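Local coordinates for superoxide dismutase (PDB 1MA1), which converts superoxide radicals into hydrogen peroxide and molecular oxygen at a single iron ion in each subunit of a homotetramer, at residues F145-E150 with N155-F160; L135-R140 with K199-I204; T31-K36 with F83-M88. All coordinates share one frame; numbering follows the deposited sequence.

Interaction 1: F145-E150 with N155-F160; sequences FIMQVE and NVIPHF
A bridging water, rather than any direct hydrogen bond, joins Gln-148 to Asn-155 at the polar end of this contact. The water accepts from Asn-155 ND2 at 2.7 Å and donates to Gln-148 OE1 at 3.0 Å; a further bond to the backbone oxygen of Gln-148 is doubtful, since the modelled distance is too short. The rest of the Gln-148 amide is turned elsewhere, its NE2 donating to the Ala-123 carbonyl. Beside the water the aliphatic CG of Glu-150 lies 3.8 Å from Asn-155 ND2, while the Glu-150 carboxylate forms salt bridges with Lys-69 of the second subunit and Lys-151 of the third. The 145-150 segment belongs to an outer strand of the three-stranded antiparallel sheet in the C-terminal domain, and the chain leaving it folds back over the strand, closing with a type II turn from Ile-157 to Phe-160. Here the contact is apolar. Met-147, bent at chi3 (81°), brings SD within 4.2 Å of Val-156 CA, and its CE lies 4.2 Å from Phe-160 CB. CG1 of Val-149 meets CG1 of Val-156 at 4.2 Å. At the far end, Phe-145 CD1 approaches Phe-160 CE2 at 3.6 Å, the two side chains crossing obliquely. Val-156 also packs on Val-156 of the second subunit.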
loop_
_atom_site.group_PDB
_atom_site.type_symbol
_atom_site.label_atom_id
_atom_site.label_comp_id
_atom_site.label_asym_id
_atom_site.label_seq_id
_atom_site.Cartn_x
_atom_site.Cartn_y
_atom_site.Cartn_z
ATOM N N PHE A 145 11.270 -8.177 17.179
ATOM C CA PHE A 145 10.235 -7.301 16.621
ATOM C C PHE A 145 9.066 -8.148 16.133
ATOM O O PHE A 145 9.249 -9.254 15.633
ATOM C CB PHE A 145 10.770 -6.505 15.421
ATOM C CG PHE A 145 11.731 -5.403 15.777
ATOM C CD1 PHE A 145 12.471 -4.772 14.782
ATOM C CD2 PHE A 145 11.885 -4.980 17.093
ATOM C CE1 PHE A 145 13.353 -3.737 15.089
ATOM C CE2 PHE A 145 12.771 -3.934 17.420
ATOM C CZ PHE A 145 13.503 -3.314 16.415
ATOM N N ILE A 146 7.862 -7.612 16.255
ATOM C CA ILE A 146 6.737 -8.141 15.496
ATOM C C ILE A 146 6.471 -7.244 14.280
ATOM O O ILE A 146 6.507 -6.016 14.382
ATOM C CB ILE A 146 5.473 -8.223 16.394
ATOM C CG1 ILE A 146 5.782 -9.072 17.634
ATOM C CG2 ILE A 146 4.286 -8.793 15.603
ATOM C CD1 ILE A 146 4.595 -9.248 18.581
ATOM N N MET A 147 6.219 -7.838 13.122
ATOM C CA MET A 147 5.650 -7.042 12.035
ATOM C C MET A 147 4.287 -7.526 11.570
ATOM O O MET A 147 3.988 -8.722 11.615
ATOM C CB MET A 147 6.630 -6.925 10.833
ATOM C CG MET A 147 7.611 -8.068 10.636
ATOM S SD MET A 147 8.785 -7.887 9.223
ATOM C CE MET A 147 9.881 -6.897 9.938
ATOM N N GLN A 148 3.447 -6.586 11.150
ATOM C CA GLN A 148 2.132 -6.944 10.635
ATOM C C GLN A 148 2.148 -6.774 9.136
ATOM O O GLN A 148 2.125 -5.661 8.652
ATOM C CB GLN A 148 1.058 -6.050 11.236
ATOM C CG GLN A 148 -0.333 -6.463 10.865
ATOM C CD GLN A 148 -1.347 -5.422 11.225
ATOM O OE1 GLN A 148 -1.452 -4.381 10.560
ATOM N NE2 GLN A 148 -2.103 -5.679 12.294
ATOM N N VAL A 149 2.206 -7.885 8.410
ATOM C CA VAL A 149 2.321 -7.854 6.966
ATOM C C VAL A 149 0.938 -7.848 6.340
ATOM O O VAL A 149 0.138 -8.729 6.626
ATOM C CB VAL A 149 3.038 -9.078 6.451
ATOM C CG1 VAL A 149 3.115 -9.002 4.916
ATOM C CG2 VAL A 149 4.415 -9.186 7.125
ATOM N N GLU A 150 0.657 -6.861 5.492
ATOM C CA GLU A 150 -0.537 -6.884 4.667
ATOM C C GLU A 150 -0.238 -7.595 3.379
ATOM O O GLU A 150 0.908 -7.567 2.918
ATOM C CB GLU A 150 -1.026 -5.472 4.376
ATOM C CG GLU A 150 -1.501 -4.786 5.638
ATOM C CD GLU A 150 -2.293 -3.525 5.375
ATOM O OE1 GLU A 150 -2.115 -2.933 4.302
ATOM O OE2 GLU A 150 -3.079 -3.113 6.251
ATOM N N ASN A 155 4.272 -3.508 4.393
ATOM C CA ASN A 155 4.755 -3.224 5.739
ATOM C C ASN A 155 5.672 -4.320 6.246
ATOM O O ASN A 155 5.547 -4.776 7.382
ATOM C CB ASN A 155 3.583 -3.041 6.705
ATOM C CG ASN A 155 2.581 -2.019 6.215
ATOM O OD1 ASN A 155 2.954 -0.946 5.719
ATOM N ND2 ASN A 155 1.306 -2.330 6.364
ATOM N N VAL A 156 6.610 -4.739 5.411
ATOM C CA VAL A 156 7.669 -5.601 5.904
ATOM C C VAL A 156 9.043 -4.927 5.861
ATOM O O VAL A 156 9.350 -4.161 4.942
ATOM C CB VAL A 156 7.678 -6.961 5.144
ATOM C CG1 VAL A 156 6.634 -6.927 4.052
ATOM C CG2 VAL A 156 9.098 -7.301 4.625
ATOM N N ILE A 157 9.848 -5.188 6.885
ATOM C CA ILE A 157 11.175 -4.609 6.975
ATOM C C ILE A 157 12.124 -5.425 6.106
ATOM O O ILE A 157 12.374 -6.595 6.389
ATOM C CB ILE A 157 11.679 -4.635 8.409
ATOM C CG1 ILE A 157 10.663 -3.926 9.320
ATOM C CG2 ILE A 157 13.039 -3.967 8.491
ATOM C CD1 ILE A 157 10.996 -4.037 10.808
ATOM N N PRO A 158 12.650 -4.831 5.022
ATOM C CA PRO A 158 13.575 -5.611 4.210
ATOM C C PRO A 158 14.741 -6.141 5.027
ATOM O O PRO A 158 15.215 -5.469 5.947
ATOM C CB PRO A 158 14.000 -4.633 3.111
ATOM C CG PRO A 158 13.667 -3.288 3.675
ATOM C CD PRO A 158 12.406 -3.514 4.423
ATOM N N HIS A 159 15.165 -7.365 4.704
ATOM C CA HIS A 159 16.396 -7.970 5.227
ATOM C C HIS A 159 16.192 -8.720 6.556
ATOM O O HIS A 159 17.026 -9.538 6.931
ATOM C CB HIS A 159 17.496 -6.886 5.378
ATOM C CG HIS A 159 18.884 -7.434 5.507
ATOM N ND1 HIS A 159 19.582 -7.425 6.695
ATOM C CD2 HIS A 159 19.701 -8.015 4.594
ATOM C CE1 HIS A 159 20.772 -7.976 6.510
ATOM N NE2 HIS A 159 20.869 -8.343 5.246
ATOM N N PHE A 160 15.097 -8.439 7.264
ATOM C CA PHE A 160 14.815 -9.144 8.511
ATOM C C PHE A 160 14.281 -10.547 8.285
ATOM O O PHE A 160 13.514 -10.776 7.358
ATOM C CB PHE A 160 13.815 -8.349 9.356
ATOM C CG PHE A 160 14.443 -7.235 10.150
ATOM C CD1 PHE A 160 15.328 -6.356 9.560
ATOM C CD2 PHE A 160 14.137 -7.068 11.491
ATOM C CE1 PHE A 160 15.898 -5.334 10.302
ATOM C CE2 PHE A 160 14.702 -6.050 12.222
ATOM C CZ PHE A 160 15.583 -5.185 11.627
HETATM O O HOH W 1 0.324 -4.123 8.116
#

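Interaction 2: L135-R140 with K199-I204; sequences LTYCQR and KRFEDI
Tyr-137 presents one face of its ring to the edge of Phe-201, forming a T-shaped pair with centroids 5.7 Å apart and planes at 80°. The touching corner is CE1 of Phe-201, which stands 4.0 Å from Tyr-137 CD1, and that atom in turn lies in the plane of the phenylalanine ring. With chi1 at -178°, Phe-201 swings its ring out from the helix on the side away from its own backbone N, which brings CE1 over the tyrosine face, and the two side chains cross at about a right angle. Ile-204 adds an aliphatic contact: its CD1 methyl lies 4.0 Å from both CB and CD2 of Tyr-137, the two side chains running past each other in opposite directions. The backbone oxygen of Ile-204 is 3.9 Å from Tyr-137 CE2. No hydrogen bond links the two segments, and the tyrosine hydroxyl is instead bonded to Asp-142 OD1. Phe-201 also makes an edge-to-face pair with Tyr-105, extending the aromatic packing to helix 100-110. The contact thus sets the last turn of helix 194-202 and the chain just beyond it against strand 131-138, the middle strand of the antiparallel sheet, with Phe-201 also touching Leu-144 on the adjoining strand 143-150.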
loop_
_atom_site.group_PDB
_atom_site.type_symbol
_atom_site.label_atom_id
_atom_site.label_comp_id
_atom_site.label_asym_id
_atom_site.label_seq_id
_atom_site.Cartn_x
_atom_site.Cartn_y
_atom_site.Cartn_z
ATOM N N LEU A 135 6.984 -12.834 13.665
ATOM C CA LEU A 135 8.041 -12.488 14.614
ATOM C C LEU A 135 9.386 -12.466 13.910
ATOM O O LEU A 135 9.669 -13.323 13.077
ATOM C CB LEU A 135 8.088 -13.498 15.746
ATOM C CG LEU A 135 9.117 -13.197 16.839
ATOM C CD1 LEU A 135 8.758 -11.870 17.474
ATOM C CD2 LEU A 135 9.121 -14.308 17.900
ATOM N N THR A 136 10.214 -11.487 14.251
ATOM C CA THR A 136 11.570 -11.385 13.714
ATOM C C THR A 136 12.509 -10.730 14.743
ATOM O O THR A 136 12.154 -10.597 15.917
ATOM C CB THR A 136 11.583 -10.565 12.411
ATOM O OG1 THR A 136 12.912 -10.544 11.873
ATOM C CG2 THR A 136 11.126 -9.133 12.670
ATOM N N TYR A 137 13.705 -10.339 14.314
ATOM C CA TYR A 137 14.784 -10.010 15.248
ATOM C C TYR A 137 15.707 -8.961 14.650
ATOM O O TYR A 137 16.188 -9.121 13.527
ATOM C CB TYR A 137 15.590 -11.267 15.595
ATOM C CG TYR A 137 16.865 -11.006 16.384
ATOM C CD1 TYR A 137 16.812 -10.562 17.697
ATOM C CD2 TYR A 137 18.127 -11.159 15.790
ATOM C CE1 TYR A 137 17.969 -10.269 18.398
ATOM C CE2 TYR A 137 19.290 -10.866 16.485
ATOM C CZ TYR A 137 19.199 -10.416 17.789
ATOM O OH TYR A 137 20.326 -10.047 18.488
ATOM N N CYS A 138 15.945 -7.878 15.391
ATOM C CA CYS A 138 16.952 -6.884 14.998
ATOM C C CYS A 138 18.263 -7.153 15.732
ATOM O O CYS A 138 18.477 -6.691 16.839
ATOM C CB CYS A 138 16.458 -5.463 15.293
ATOM S SG CYS A 138 17.590 -4.112 14.823
ATOM N N GLN A 139 19.100 -7.969 15.105
ATOM C CA GLN A 139 20.549 -7.903 15.189
ATOM C C GLN A 139 21.123 -6.596 15.756
ATOM O O GLN A 139 21.826 -6.598 16.763
ATOM C CB GLN A 139 21.094 -8.214 13.790
ATOM C CG GLN A 139 19.955 -8.242 12.708
ATOM C CD GLN A 139 20.276 -9.069 11.433
ATOM O OE1 GLN A 139 19.736 -8.785 10.349
ATOM N NE2 GLN A 139 21.129 -10.100 11.568
ATOM N N ARG A 140 20.814 -5.474 15.128
ATOM C CA ARG A 140 21.408 -4.196 15.540
ATOM C C ARG A 140 21.107 -3.828 17.010
ATOM O O ARG A 140 22.021 -3.543 17.780
ATOM C CB ARG A 140 20.904 -3.074 14.635
ATOM C CG ARG A 140 21.955 -2.075 14.239
ATOM C CD ARG A 140 22.833 -2.663 13.165
ATOM N NE ARG A 140 23.742 -1.670 12.609
ATOM C CZ ARG A 140 24.678 -1.945 11.700
ATOM N NH1 ARG A 140 24.821 -3.183 11.239
ATOM N NH2 ARG A 140 25.477 -0.977 11.263
ATOM N N LYS A 199 14.728 -23.192 16.790
ATOM C CA LYS A 199 15.816 -23.508 15.889
ATOM C C LYS A 199 16.109 -22.332 14.967
ATOM O O LYS A 199 17.251 -21.893 14.862
ATOM C CB LYS A 199 15.472 -24.735 15.063
ATOM C CG LYS A 199 16.582 -25.167 14.120
ATOM C CD LYS A 199 16.157 -26.383 13.290
ATOM C CE LYS A 199 17.202 -26.766 12.248
ATOM N NZ LYS A 199 16.812 -28.011 11.500
ATOM N N ARG A 200 15.080 -21.808 14.312
ATOM C CA ARG A 200 15.231 -20.623 13.469
ATOM C C ARG A 200 15.952 -19.488 14.194
ATOM O O ARG A 200 16.795 -18.802 13.621
ATOM C CB ARG A 200 13.859 -20.120 13.009
ATOM C CG ARG A 200 13.058 -21.129 12.196
ATOM C CD ARG A 200 11.662 -20.627 11.910
ATOM N NE ARG A 200 10.934 -21.549 11.054
ATOM C CZ ARG A 200 9.667 -21.385 10.696
ATOM N NH1 ARG A 200 9.003 -20.323 11.125
ATOM N NH2 ARG A 200 9.062 -22.277 9.923
ATOM N N PHE A 201 15.612 -19.288 15.456
ATOM C CA PHE A 201 16.111 -18.142 16.191
ATOM C C PHE A 201 17.589 -18.319 16.457
ATOM O O PHE A 201 18.328 -17.346 16.542
ATOM C CB PHE A 201 15.346 -17.996 17.517
ATOM C CG PHE A 201 15.770 -16.802 18.336
ATOM C CD1 PHE A 201 15.915 -15.545 17.746
ATOM C CD2 PHE A 201 16.019 -16.926 19.698
ATOM C CE1 PHE A 201 16.306 -14.420 18.523
ATOM C CE2 PHE A 201 16.406 -15.814 20.471
ATOM C CZ PHE A 201 16.547 -14.563 19.880
ATOM N N GLU A 202 18.021 -19.565 16.593
ATOM C CA GLU A 202 19.408 -19.839 16.937
ATOM C C GLU A 202 20.339 -19.589 15.759
ATOM O O GLU A 202 21.509 -19.255 15.946
ATOM C CB GLU A 202 19.565 -21.282 17.408
ATOM C CG GLU A 202 18.561 -21.692 18.469
ATOM C CD GLU A 202 19.185 -22.436 19.645
ATOM O OE1 GLU A 202 18.438 -23.167 20.340
ATOM O OE2 GLU A 202 20.406 -22.275 19.881
ATOM N N ASP A 203 19.825 -19.751 14.544
ATOM C CA ASP A 203 20.659 -19.579 13.362
ATOM C C ASP A 203 20.827 -18.128 12.963
ATOM O O ASP A 203 21.402 -17.843 11.921
ATOM C CB ASP A 203 20.096 -20.342 12.160
ATOM C CG ASP A 203 19.834 -21.793 12.465
ATOM O OD1 ASP A 203 20.627 -22.402 13.235
ATOM O OD2 ASP A 203 18.830 -22.315 11.918
ATOM N N ILE A 204 20.332 -17.209 13.779
ATOM C CA ILE A 204 20.710 -15.816 13.621
ATOM C C ILE A 204 21.165 -15.207 14.936
ATOM O O ILE A 204 21.203 -13.989 15.081
ATOM C CB ILE A 204 19.545 -15.002 13.057
ATOM C CG1 ILE A 204 18.359 -15.035 14.015
ATOM C CG2 ILE A 204 19.143 -15.566 11.717
ATOM C CD1 ILE A 204 17.157 -14.274 13.499
#

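Interaction 3: T31-K36 with F83-M88; sequences TIHHQK and FFWGNM. With FE (Fe (III) ion), chain G.
Trp-85 lies between two histidines of helix 27-57 and meets each at roughly a right angle, but with the roles of face and edge exchanged. Toward His-33 the indole offers its edge: CH2 stands over one face of the imidazole, 3.5 Å from CG and ND1, with the six-membered ring and the histidine plane at 75°. Toward His-34 it offers a face, and the edge of that imidazole points at the five-membered ring in an offset T-shaped pair, planes at 84°, with His-34 CD2 3.7 Å from Trp-85 NE1. Both ring nitrogens of His-34 are hydrogen-bonded, ND1 with Tyr-18 OH and NE2 with the carbonyl of Pro-12.

His-33 carries CG anti to the backbone N (chi1 -166°), which extends the imidazole from its helix toward the iron, bound through NE2 at 2.1 Å. His-81, Asp-167 and His-171 complete the protein ligands, and a water occupies a further position at 1.9 Å from the metal. Phe-84 reaches the same imidazole with CE2, 3.9 Å from His-33 CE1, its ring set obliquely; within its own segment, Phe-84 CD2 lies over one face of the Trp-85 indole. The four rings form an aromatic cluster, with Trp-85 and Phe-84 acting as a second shell around an iron ligand. Replacing Trp-85 by an alanine would probably leave a face of the His-33 imidazole without its packing partner and let this metal ligand tilt more readily.

The cluster joins the two long antiparallel helices of the alpha-hairpin domain, 27-57 and 64-86, near the C-terminal end of the latter. Phe-84 extends it to Asp-167 on strand 164-167 and to Tyr-184 and Phe-188 on helix 181-188.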
loop_
_atom_site.group_PDB
_atom_site.type_symbol
_atom_site.label_atom_id
_atom_site.label_comp_id
_atom_site.label_asym_id
_atom_site.label_seq_id
_atom_site.Cartn_x
_atom_site.Cartn_y
_atom_site.Cartn_z
ATOM N N THR A 31 -6.271 -28.592 3.807
ATOM C CA THR A 31 -6.041 -29.181 2.503
ATOM C C THR A 31 -6.175 -28.140 1.405
ATOM O O THR A 31 -5.350 -28.061 0.494
ATOM C CB THR A 31 -7.033 -30.292 2.244
ATOM O OG1 THR A 31 -6.872 -31.288 3.256
ATOM C CG2 THR A 31 -6.817 -30.895 0.870
ATOM N N ILE A 32 -7.217 -27.332 1.490
ATOM C CA ILE A 32 -7.426 -26.336 0.467
ATOM C C ILE A 32 -6.485 -25.108 0.577
ATOM O O ILE A 32 -6.062 -24.569 -0.457
ATOM C CB ILE A 32 -8.944 -25.931 0.425
ATOM C CG1 ILE A 32 -9.127 -24.650 -0.378
ATOM C CG2 ILE A 32 -9.497 -25.806 1.820
ATOM C CD1 ILE A 32 -10.576 -24.214 -0.518
ATOM N N HIS A 33 -6.130 -24.697 1.799
ATOM C CA HIS A 33 -5.118 -23.651 2.002
ATOM C C HIS A 33 -3.843 -24.074 1.290
ATOM O O HIS A 33 -3.238 -23.287 0.553
ATOM C CB HIS A 33 -4.818 -23.454 3.510
ATOM C CG HIS A 33 -4.057 -22.204 3.853
ATOM N ND1 HIS A 33 -3.967 -21.741 5.141
ATOM C CD2 HIS A 33 -3.376 -21.301 3.094
ATOM C CE1 HIS A 33 -3.274 -20.614 5.172
ATOM N NE2 HIS A 33 -2.900 -20.319 3.939
ATOM N N HIS A 34 -3.438 -25.323 1.516
ATOM C CA HIS A 34 -2.184 -25.830 0.980
ATOM C C HIS A 34 -2.265 -26.022 -0.519
ATOM O O HIS A 34 -1.381 -25.588 -1.255
ATOM C CB HIS A 34 -1.827 -27.156 1.634
ATOM C CG HIS A 34 -0.520 -27.722 1.174
ATOM N ND1 HIS A 34 -0.392 -28.994 0.657
ATOM C CD2 HIS A 34 0.727 -27.186 1.154
ATOM C CE1 HIS A 34 0.867 -29.220 0.339
ATOM N NE2 HIS A 34 1.567 -28.136 0.633
ATOM N N GLN A 35 -3.332 -26.661 -0.983
ATOM C CA GLN A 35 -3.315 -27.224 -2.323
ATOM C C GLN A 35 -3.857 -26.272 -3.348
ATOM O O GLN A 35 -3.563 -26.409 -4.535
ATOM C CB GLN A 35 -4.125 -28.509 -2.385
ATOM C CG GLN A 35 -3.709 -29.510 -1.361
ATOM C CD GLN A 35 -3.961 -30.911 -1.824
ATOM O OE1 GLN A 35 -4.926 -31.171 -2.556
ATOM N NE2 GLN A 35 -3.096 -31.841 -1.402
ATOM N N LYS A 36 -4.664 -25.321 -2.893
ATOM C CA LYS A 36 -5.191 -24.295 -3.786
ATOM C C LYS A 36 -4.406 -22.983 -3.721
ATOM O O LYS A 36 -3.887 -22.508 -4.735
ATOM C CB LYS A 36 -6.655 -24.031 -3.473
ATOM C CG LYS A 36 -7.522 -25.236 -3.677
ATOM C CD LYS A 36 -7.375 -25.750 -5.089
ATOM C CE LYS A 36 -8.134 -27.055 -5.276
ATOM N NZ LYS A 36 -8.097 -27.533 -6.681
ATOM N N PHE A 83 7.144 -21.034 5.789
ATOM C CA PHE A 83 7.458 -20.946 7.213
ATOM C C PHE A 83 6.248 -21.236 8.092
ATOM O O PHE A 83 6.396 -21.713 9.214
ATOM C CB PHE A 83 8.018 -19.556 7.570
ATOM C CG PHE A 83 9.448 -19.340 7.149
ATOM C CD1 PHE A 83 9.788 -19.196 5.806
ATOM C CD2 PHE A 83 10.465 -19.293 8.095
ATOM C CE1 PHE A 83 11.110 -19.010 5.418
ATOM C CE2 PHE A 83 11.794 -19.109 7.708
ATOM C CZ PHE A 83 12.114 -18.969 6.368
ATOM N N PHE A 84 5.057 -20.930 7.578
ATOM C CA PHE A 84 3.817 -21.115 8.329
ATOM C C PHE A 84 3.618 -22.594 8.635
ATOM O O PHE A 84 3.467 -22.974 9.790
ATOM C CB PHE A 84 2.631 -20.580 7.521
ATOM C CG PHE A 84 1.307 -20.677 8.236
ATOM C CD1 PHE A 84 1.150 -20.150 9.511
ATOM C CD2 PHE A 84 0.211 -21.268 7.623
ATOM C CE1 PHE A 84 -0.090 -20.210 10.165
ATOM C CE2 PHE A 84 -1.030 -21.329 8.257
ATOM C CZ PHE A 84 -1.181 -20.798 9.536
ATOM N N TRP A 85 3.627 -23.429 7.599
ATOM C CA TRP A 85 3.473 -24.870 7.779
ATOM C C TRP A 85 4.528 -25.361 8.760
ATOM O O TRP A 85 4.278 -26.230 9.601
ATOM C CB TRP A 85 3.644 -25.597 6.447
ATOM C CG TRP A 85 2.775 -25.103 5.343
ATOM C CD1 TRP A 85 3.142 -24.915 4.050
ATOM C CD2 TRP A 85 1.393 -24.750 5.425
ATOM N NE1 TRP A 85 2.075 -24.459 3.308
ATOM C CE2 TRP A 85 0.987 -24.348 4.129
ATOM C CE3 TRP A 85 0.456 -24.733 6.461
ATOM C CZ2 TRP A 85 -0.307 -23.938 3.848
ATOM C CZ3 TRP A 85 -0.841 -24.324 6.179
ATOM C CH2 TRP A 85 -1.210 -23.929 4.885
ATOM N N GLY A 86 5.709 -24.782 8.653
ATOM C CA GLY A 86 6.837 -25.289 9.400
ATOM C C GLY A 86 6.778 -24.985 10.888
ATOM O O GLY A 86 7.349 -25.746 11.686
ATOM N N ASN A 87 6.120 -23.888 11.277
ATOM C CA ASN A 87 6.008 -23.590 12.692
ATOM C C ASN A 87 4.627 -23.918 13.245
ATOM O O ASN A 87 4.153 -23.294 14.202
ATOM C CB ASN A 87 6.443 -22.128 13.006
ATOM C CG ASN A 87 5.594 -21.038 12.306
ATOM O OD1 ASN A 87 6.157 -20.064 11.783
ATOM N ND2 ASN A 87 4.261 -21.168 12.336
ATOM N N MET A 88 3.998 -24.933 12.644
ATOM C CA MET A 88 2.901 -25.658 13.292
ATOM C C MET A 88 3.176 -27.157 13.365
ATOM O O MET A 88 4.016 -27.682 12.640
ATOM C CB MET A 88 1.577 -25.431 12.548
ATOM C CG MET A 88 1.124 -23.980 12.474
ATOM S SD MET A 88 -0.537 -23.772 11.740
ATOM C CE MET A 88 -0.174 -23.920 10.022
HETATM FE FE FE G . -2.723 -18.372 3.125
HETATM O O HOH W 2 -2.224 -16.638 2.483
#

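How the interactions relate
Interactions 1 and 2 share the antiparallel sheet of the C-terminal domain, where strands 143-150 and 131-138 are neighbours. Their centres are 13 Å apart, and they are joined by a probable hydrogen bond from Thr-136 N to Phe-145 O, 2.8 Å. Interaction 3, in the alpha-hairpin domain, lies about 22 Å from interaction 2 between centres, yet Arg-200 spans the two, its NH2 2.8 Å from Phe-83 O and its NH1 2.9 Å from Asn-87 OD1, both probable hydrogen bonds. Interactions 1 and 3 do not touch: their centres are 20 Å apart and their nearest atoms about 8 Å. Interaction 3 supplies one iron ligand, His-33, whereas the Val-149 side chain of interaction 1 remains about 11 Å from the metal, and interaction 2 lies away from it.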